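PDB 1ZBM: 1,4-dihydroxy-6-naphtoate synthase from Archaeoglobus fulgidus, which probably converts cyclic dehypoxanthinylfutalosinate into 1,4-dihydroxy-6-naphthoate and dihydroxyacetone, a step of menaquinone biosynthesis. Local coordinates for residues D46-T49 with L50-K53; D191-V194 with E195-E198; D230-R233 with A234-F237. All coordinates share one frame; numbering follows the deposited sequence.

Interaction 1: residues D46-T49 with L50-K53; sequences DIET and LNRK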
loop_
_atom_site.group_PDB
_atom_site.type_symbol
_atom_site.label_atom_id
_atom_site.label_comp_id
_atom_site.label_asym_id
_atom_site.label_seq_id
_atom_site.Cartn_x
_atom_site.Cartn_y
_atom_site.Cartn_z
ATOM N N ASP A 46 8.493 6.814 -2.579
ATOM C CA ASP A 46 7.918 6.192 -1.394
ATOM C C ASP A 46 6.451 6.569 -1.225
ATOM O O ASP A 46 6.040 7.709 -1.472
ATOM C CB ASP A 46 8.735 6.583 -0.150
ATOM C CG ASP A 46 8.183 5.982 1.134
ATOM O OD1 ASP A 46 7.257 6.585 1.720
ATOM O OD2 ASP A 46 8.666 4.901 1.553
ATOM N N ILE A 47 5.670 5.586 -0.793
ATOM C CA ILE A 47 4.228 5.740 -0.595
ATOM C C ILE A 47 3.842 6.986 0.218
ATOM O O ILE A 47 2.852 7.654 -0.092
ATOM C CB ILE A 47 3.635 4.470 0.087
ATOM C CG1 ILE A 47 2.126 4.572 0.160
ATOM C CG2 ILE A 47 4.227 4.291 1.471
ATOM C CD1 ILE A 47 1.463 4.546 -1.205
ATOM N N GLU A 48 4.612 7.319 1.250
ATOM C CA GLU A 48 4.254 8.493 2.030
ATOM C C GLU A 48 4.503 9.747 1.191
ATOM O O GLU A 48 3.760 10.718 1.292
ATOM C CB GLU A 48 5.038 8.536 3.344
ATOM C CG GLU A 48 4.560 9.613 4.325
ATOM C CD GLU A 48 3.064 9.547 4.636
ATOM O OE1 GLU A 48 2.378 8.599 4.188
ATOM O OE2 GLU A 48 2.569 10.453 5.347
ATOM N N THR A 49 5.533 9.713 0.347
ATOM C CA THR A 49 5.839 10.853 -0.525
ATOM C C THR A 49 4.674 11.090 -1.496
ATOM O O THR A 49 4.307 12.237 -1.778
ATOM C CB THR A 49 7.133 10.606 -1.340
ATOM O OG1 THR A 49 8.246 10.473 -0.446
ATOM C CG2 THR A 49 7.400 11.766 -2.309
ATOM N N LEU A 50 4.092 10.001 -2.001
ATOM C CA LEU A 50 2.962 10.098 -2.924
ATOM C C LEU A 50 1.677 10.535 -2.204
ATOM O O LEU A 50 0.853 11.251 -2.773
ATOM C CB LEU A 50 2.726 8.758 -3.651
ATOM C CG LEU A 50 3.873 8.161 -4.475
ATOM C CD1 LEU A 50 3.366 6.989 -5.330
ATOM C CD2 LEU A 50 4.458 9.238 -5.376
ATOM N N ASN A 51 1.499 10.105 -0.961
ATOM C CA ASN A 51 0.310 10.493 -0.208
ATOM C C ASN A 51 0.330 11.999 -0.008
ATOM O O ASN A 51 -0.702 12.642 -0.085
ATOM C CB ASN A 51 0.260 9.811 1.161
ATOM C CG ASN A 51 -0.097 8.346 1.072
ATOM O OD1 ASN A 51 -0.765 7.918 0.129
ATOM N ND2 ASN A 51 0.324 7.568 2.065
ATOM N N ARG A 52 1.508 12.555 0.251
ATOM C CA ARG A 52 1.633 13.986 0.458
ATOM C C ARG A 52 1.551 14.777 -0.843
ATOM O O ARG A 52 0.811 15.750 -0.927
ATOM C CB ARG A 52 2.936 14.289 1.208
ATOM C CG ARG A 52 2.878 13.907 2.688
ATOM C CD ARG A 52 4.202 14.128 3.402
ATOM N NE ARG A 52 4.065 13.986 4.865
ATOM C CZ ARG A 52 3.540 14.915 5.667
ATOM N NH1 ARG A 52 3.103 16.059 5.159
ATOM N NH2 ARG A 52 3.453 14.703 6.972
ATOM N N LYS A 53 2.290 14.359 -1.866
ATOM C CA LYS A 53 2.258 15.067 -3.146
ATOM C C LYS A 53 0.871 15.021 -3.776
ATOM O O LYS A 53 0.545 15.839 -4.633
ATOM C CB LYS A 53 3.269 14.470 -4.120
ATOM C CG LYS A 53 4.707 14.789 -3.792
ATOM C CD LYS A 53 5.578 14.419 -4.966
ATOM C CE LYS A 53 6.929 15.098 -4.889
ATOM N NZ LYS A 53 7.720 14.793 -6.120
#
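The amide of N51 points an N-H in its own plane at the carboxylate of E48: ND2 gives a nearly straight bond (168°) to OE1, 3.1 Å away, meeting it on the syn side and some way out of the carboxylate plane. The two flat groups stand 81° apart. One face of the amide is covered by I47, whose O lies over CG of N51 at 3.2 Å, without a hydrogen bond, and whose CG1 lies on the same side, 4.0 Å from ND2. The other carboxylate oxygen, OE2, lies obliquely to the guanidinium of R52; its 3.9 Å to NE makes a long salt bridge of charges alone, with no N-H aimed at it. E48 reaches both partners because its chain leaves with CG anti to the backbone N and then folds at chi2 (54°), turning the carboxylate forward, toward the next turn.

Both flat groups have further holders. OE2 accepts from the backbone N of Y112, and OD1 of N51 takes the N-H of S65 on strand 61-65, so the buried amide is gripped at both ends and its rotation is fixed. On another side of the turn, CG2 of T49 runs alongside the extended chain of K53, whose NZ is tied to E45 and Y59.

Underneath runs the regular backbone ladder, from L50 N to D46 O through K53 N to T49 O. D46 is the N-cap: its OD1 receives E48 N at 2.8 Å from above the carboxylate plane. This is the capped first turn of helix 47-53 in a periplasmic-binding-protein-like fold. Packed on strand 61-65, it has I47 about 4 Å, side chain to side chain, from H152, the predicted proton acceptor, consistent with a place beside the active-site cleft.

Interaction 2: residues D191-V194 with E195-E198; sequences DLSV and EVQE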
loop_
_atom_site.group_PDB
_atom_site.type_symbol
_atom_site.label_atom_id
_atom_site.label_comp_id
_atom_site.label_asym_id
_atom_site.label_seq_id
_atom_site.Cartn_x
_atom_site.Cartn_y
_atom_site.Cartn_z
ATOM N N ASP A 191 -9.911 15.030 -13.415
ATOM C CA ASP A 191 -9.958 15.902 -14.592
ATOM C C ASP A 191 -9.539 15.233 -15.905
ATOM O O ASP A 191 -9.533 15.877 -16.960
ATOM C CB ASP A 191 -9.077 17.133 -14.374
ATOM C CG ASP A 191 -7.607 16.805 -14.448
ATOM O OD1 ASP A 191 -7.106 16.104 -13.549
ATOM O OD2 ASP A 191 -6.951 17.231 -15.420
ATOM N N LEU A 192 -9.179 13.956 -15.851
ATOM C CA LEU A 192 -8.772 13.236 -17.057
ATOM C C LEU A 192 -10.004 12.772 -17.815
ATOM O O LEU A 192 -11.024 12.447 -17.210
ATOM C CB LEU A 192 -7.928 12.020 -16.689
ATOM C CG LEU A 192 -6.687 12.300 -15.841
ATOM C CD1 LEU A 192 -5.951 10.993 -15.607
ATOM C CD2 LEU A 192 -5.783 13.312 -16.553
ATOM N N SER A 193 -9.899 12.725 -19.137
ATOM C CA SER A 193 -11.020 12.313 -19.969
ATOM C C SER A 193 -11.448 10.867 -19.734
ATOM O O SER A 193 -10.691 10.052 -19.204
ATOM C CB SER A 193 -10.676 12.500 -21.449
ATOM O OG SER A 193 -9.706 11.551 -21.865
ATOM N N VAL A 194 -12.678 10.561 -20.131
ATOM C CA VAL A 194 -13.218 9.219 -19.985
ATOM C C VAL A 194 -12.337 8.279 -20.804
ATOM O O VAL A 194 -12.081 7.129 -20.419
ATOM C CB VAL A 194 -14.687 9.168 -20.489
ATOM C CG1 VAL A 194 -15.203 7.738 -20.486
ATOM C CG2 VAL A 194 -15.565 10.039 -19.597
ATOM N N GLU A 195 -11.848 8.797 -21.925
ATOM C CA GLU A 195 -10.981 8.058 -22.850
ATOM C C GLU A 195 -9.730 7.567 -22.116
ATOM O O GLU A 195 -9.417 6.376 -22.124
ATOM C CB GLU A 195 -10.587 8.998 -23.996
ATOM C CG GLU A 195 -10.319 8.351 -25.336
ATOM C CD GLU A 195 -10.225 9.394 -26.440
ATOM O OE1 GLU A 195 -9.369 10.308 -26.339
ATOM O OE2 GLU A 195 -11.009 9.310 -27.412
ATOM N N VAL A 196 -9.017 8.500 -21.490
ATOM C CA VAL A 196 -7.810 8.166 -20.746
ATOM C C VAL A 196 -8.130 7.264 -19.550
ATOM O O VAL A 196 -7.365 6.351 -19.230
ATOM C CB VAL A 196 -7.085 9.444 -20.253
ATOM C CG1 VAL A 196 -5.919 9.078 -19.329
ATOM C CG2 VAL A 196 -6.568 10.233 -21.449
ATOM N N GLN A 197 -9.256 7.510 -18.890
ATOM C CA GLN A 197 -9.627 6.691 -17.741
ATOM C C GLN A 197 -9.790 5.221 -18.116
ATOM O O GLN A 197 -9.209 4.338 -17.477
ATOM C CB GLN A 197 -10.933 7.179 -17.117
ATOM C CG GLN A 197 -10.861 8.522 -16.428
ATOM C CD GLN A 197 -12.236 8.977 -15.941
ATOM O OE1 GLN A 197 -12.924 8.243 -15.231
ATOM N NE2 GLN A 197 -12.639 10.191 -16.322
ATOM N N GLU A 198 -10.566 4.952 -19.160
ATOM C CA GLU A 198 -10.804 3.575 -19.571
ATOM C C GLU A 198 -9.550 2.912 -20.110
ATOM O O GLU A 198 -9.273 1.746 -19.816
ATOM C CB GLU A 198 -11.905 3.519 -20.630
ATOM C CG GLU A 198 -12.504 2.124 -20.801
ATOM C CD GLU A 198 -13.415 1.719 -19.650
ATOM O OE1 GLU A 198 -13.297 0.559 -19.169
ATOM O OE2 GLU A 198 -14.260 2.554 -19.239
#
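L192 and S193 are extended, the helical angles begin at V194, and the first turn closes with S193 O accepting from Q197 N at 2.9 Å and V194 O from E198 N at 2.9 Å. The serine side chain caps this start. OG sits between the backbone N and the carbonyl carbon (chi1 71°), which swings it back over the turn to receive V196 N at 3.2 Å in an almost straight bond of 170°. The same oxygen also lies 3.4 Å from CG2 of V196.

Q197 adds a second clasp one residue further back. Its extended chain runs past the carbonyl of S193, with CG 3.2 Å from that O, and NE2 bonds to L192 O at 2.9 Å. The donor arrives well tilted from the carbonyl plane, and the oxygen in turn lies somewhat off the amide plane. With OE1 taken up by R77, both ends of the amide are used. An alanine here would probably leave L192 O and the guanidinium of R77 without this partner and set the incoming loop freer to move.

L192 sets out toward the helix, and its CD1 rests on CG1 of V196 at 4.2 Å, the two side chains slanting across each other. This apolar touch lies beside the serine cap, where V196 is buried.

The whole unit is a surface bend, away from the annotated sites, where strand 181-189 gives way to helix 194-213. R77, bonded to Q197, belongs to strand 76-86, the neighbour of strand 181-189 in the sheet, while L192 also touches E60 just ahead of strand 61-65.

Interaction 3: residues D230-R233 with A234-F237; sequences DRER and AKRF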
loop_
_atom_site.group_PDB
_atom_site.type_symbol
_atom_site.label_atom_id
_atom_site.label_comp_id
_atom_site.label_asym_id
_atom_site.label_seq_id
_atom_site.Cartn_x
_atom_site.Cartn_y
_atom_site.Cartn_z
ATOM N N ASP A 230 14.563 -13.382 -0.589
ATOM C CA ASP A 230 14.915 -14.347 -1.618
ATOM C C ASP A 230 13.745 -14.364 -2.599
ATOM O O ASP A 230 12.704 -13.755 -2.336
ATOM C CB ASP A 230 15.125 -15.719 -0.981
ATOM C CG ASP A 230 14.155 -15.985 0.157
ATOM O OD1 ASP A 230 13.018 -16.434 -0.104
ATOM O OD2 ASP A 230 14.526 -15.730 1.322
ATOM N N ARG A 231 13.912 -15.051 -3.725
ATOM C CA ARG A 231 12.871 -15.118 -4.759
ATOM C C ARG A 231 11.521 -15.675 -4.311
ATOM O O ARG A 231 10.468 -15.166 -4.699
ATOM C CB ARG A 231 13.385 -15.919 -5.968
ATOM C CG ARG A 231 14.087 -15.034 -6.988
ATOM C CD ARG A 231 15.118 -15.755 -7.856
ATOM N NE ARG A 231 15.870 -14.771 -8.646
ATOM C CZ ARG A 231 17.023 -14.214 -8.273
ATOM N NH1 ARG A 231 17.615 -13.316 -9.057
ATOM N NH2 ARG A 231 17.607 -14.585 -7.140
ATOM N N GLU A 232 11.552 -16.711 -3.483
ATOM C CA GLU A 232 10.316 -17.316 -3.021
ATOM C C GLU A 232 9.542 -16.393 -2.098
ATOM O O GLU A 232 8.331 -16.211 -2.242
ATOM C CB GLU A 232 10.612 -18.635 -2.304
ATOM C CG GLU A 232 11.019 -19.752 -3.257
ATOM C CD GLU A 232 10.033 -19.913 -4.417
ATOM O OE1 GLU A 232 10.355 -19.460 -5.540
ATOM O OE2 GLU A 232 8.932 -20.471 -4.190
ATOM N N ARG A 233 10.257 -15.814 -1.144
ATOM C CA ARG A 233 9.659 -14.915 -0.173
ATOM C C ARG A 233 9.090 -13.684 -0.882
ATOM O O ARG A 233 8.036 -13.168 -0.508
ATOM C CB ARG A 233 10.718 -14.497 0.845
ATOM C CG ARG A 233 10.196 -14.361 2.252
ATOM C CD ARG A 233 10.769 -15.446 3.143
ATOM N NE ARG A 233 11.171 -14.878 4.427
ATOM C CZ ARG A 233 11.841 -15.535 5.363
ATOM N NH1 ARG A 233 12.195 -16.802 5.166
ATOM N NH2 ARG A 233 12.159 -14.917 6.490
ATOM N N ALA A 234 9.790 -13.219 -1.912
ATOM C CA ALA A 234 9.336 -12.056 -2.666
ATOM C C ALA A 234 8.067 -12.379 -3.465
ATOM O O ALA A 234 7.134 -11.573 -3.517
ATOM C CB ALA A 234 10.437 -11.571 -3.599
ATOM N N LYS A 235 8.031 -13.555 -4.086
ATOM C CA LYS A 235 6.865 -13.964 -4.860
ATOM C C LYS A 235 5.666 -14.027 -3.923
ATOM O O LYS A 235 4.577 -13.542 -4.240
ATOM C CB LYS A 235 7.087 -15.342 -5.493
ATOM C CG LYS A 235 6.940 -15.382 -7.008
ATOM C CD LYS A 235 7.130 -16.793 -7.541
ATOM C CE LYS A 235 8.504 -17.339 -7.186
ATOM N NZ LYS A 235 8.679 -18.765 -7.595
ATOM N N ARG A 236 5.881 -14.627 -2.757
ATOM C CA ARG A 236 4.834 -14.768 -1.749
ATOM C C ARG A 236 4.292 -13.397 -1.339
ATOM O O ARG A 236 3.082 -13.214 -1.240
ATOM C CB ARG A 236 5.398 -15.511 -0.531
ATOM C CG ARG A 236 4.446 -15.661 0.650
ATOM C CD ARG A 236 5.186 -16.300 1.833
ATOM N NE ARG A 236 4.667 -15.860 3.130
ATOM C CZ ARG A 236 5.358 -15.913 4.266
ATOM N NH1 ARG A 236 4.810 -15.490 5.398
ATOM N NH2 ARG A 236 6.599 -16.385 4.269
ATOM N N PHE A 237 5.191 -12.438 -1.114
ATOM C CA PHE A 237 4.793 -11.088 -0.716
ATOM C C PHE A 237 4.001 -10.394 -1.816
ATOM O O PHE A 237 2.937 -9.814 -1.570
ATOM C CB PHE A 237 6.023 -10.232 -0.383
ATOM C CG PHE A 237 5.683 -8.840 0.089
ATOM C CD1 PHE A 237 5.084 -8.643 1.332
ATOM C CD2 PHE A 237 5.957 -7.733 -0.710
ATOM C CE1 PHE A 237 4.761 -7.369 1.772
ATOM C CE2 PHE A 237 5.638 -6.453 -0.281
ATOM C CZ PHE A 237 5.039 -6.270 0.968
#
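The side chains of E232 and K235 run alongside one another in the same direction and meet in a close salt bridge: NZ is 2.7 Å from OE1, on its syn side and only 17° out of the carboxylate plane. The glutamate folds to get there, CG beside the backbone N and the chain turned again at chi2 (-51°). The lysine bends at chi3, bringing CE to 3.3 Å from the same OE1. D216 takes a second salt bridge from NZ, so the ammonium is shared between two carboxylates and ties this turn to helix 215-222.

The close-packed side of the turn is that of A234 and F237. The small CB of A234 sits 3.4 Å from D230 O, the carbonyl that also accepts A234 N, and it packs against I219 and M223. F237 is likewise buried, but its ring leads away from the turn towards I156 and ends about 5 Å from the side chain of H152, the predicted proton acceptor.

The solvent side is much looser. R233 and R236 meet chiefly through CD of R233 and NH2 of R236, 4.4 Å apart. The like charges stay apart, NE of R233 lying 4.8 Å from NH2 of R236, which also touches I156 with its side chain; R233 turns its own NH2 to D160, which probably offsets the local positive charge. At the exposed start, D230 is the N-cap. Its OD1 accepts R233 N at 3.0 Å from the anti side, while the backbone ladder starts from the same residue, at D230 O, and runs to F237 N.

Helix 231-241 therefore lies against helix 215-222, held by A234 and K235 on I219 and by salt bridges from K235 to D216 and from R231 to E220, while R233 reaches D160 in the segment between strands 147-150 and 164-168.

Following the chain from the N terminus, the three contacts come in series; none nests in or crosses another, and each closes no more than a helical turn. Interaction 1 opens helix 47-53 just after edge strand 39-44, and its centre lies about 11 Å from the centre of the chain. Interaction 2 turns strand 181-189 of the same sheet into helix 194-213, out on the surface. Interaction 3 starts helix 231-241, across the chain's centre from interaction 1. None touches another: the nearest atoms of 1 and 3 are about 11 Å apart. Yet I47 and F237 both approach H152, so these two helix starts converge on the predicted active site.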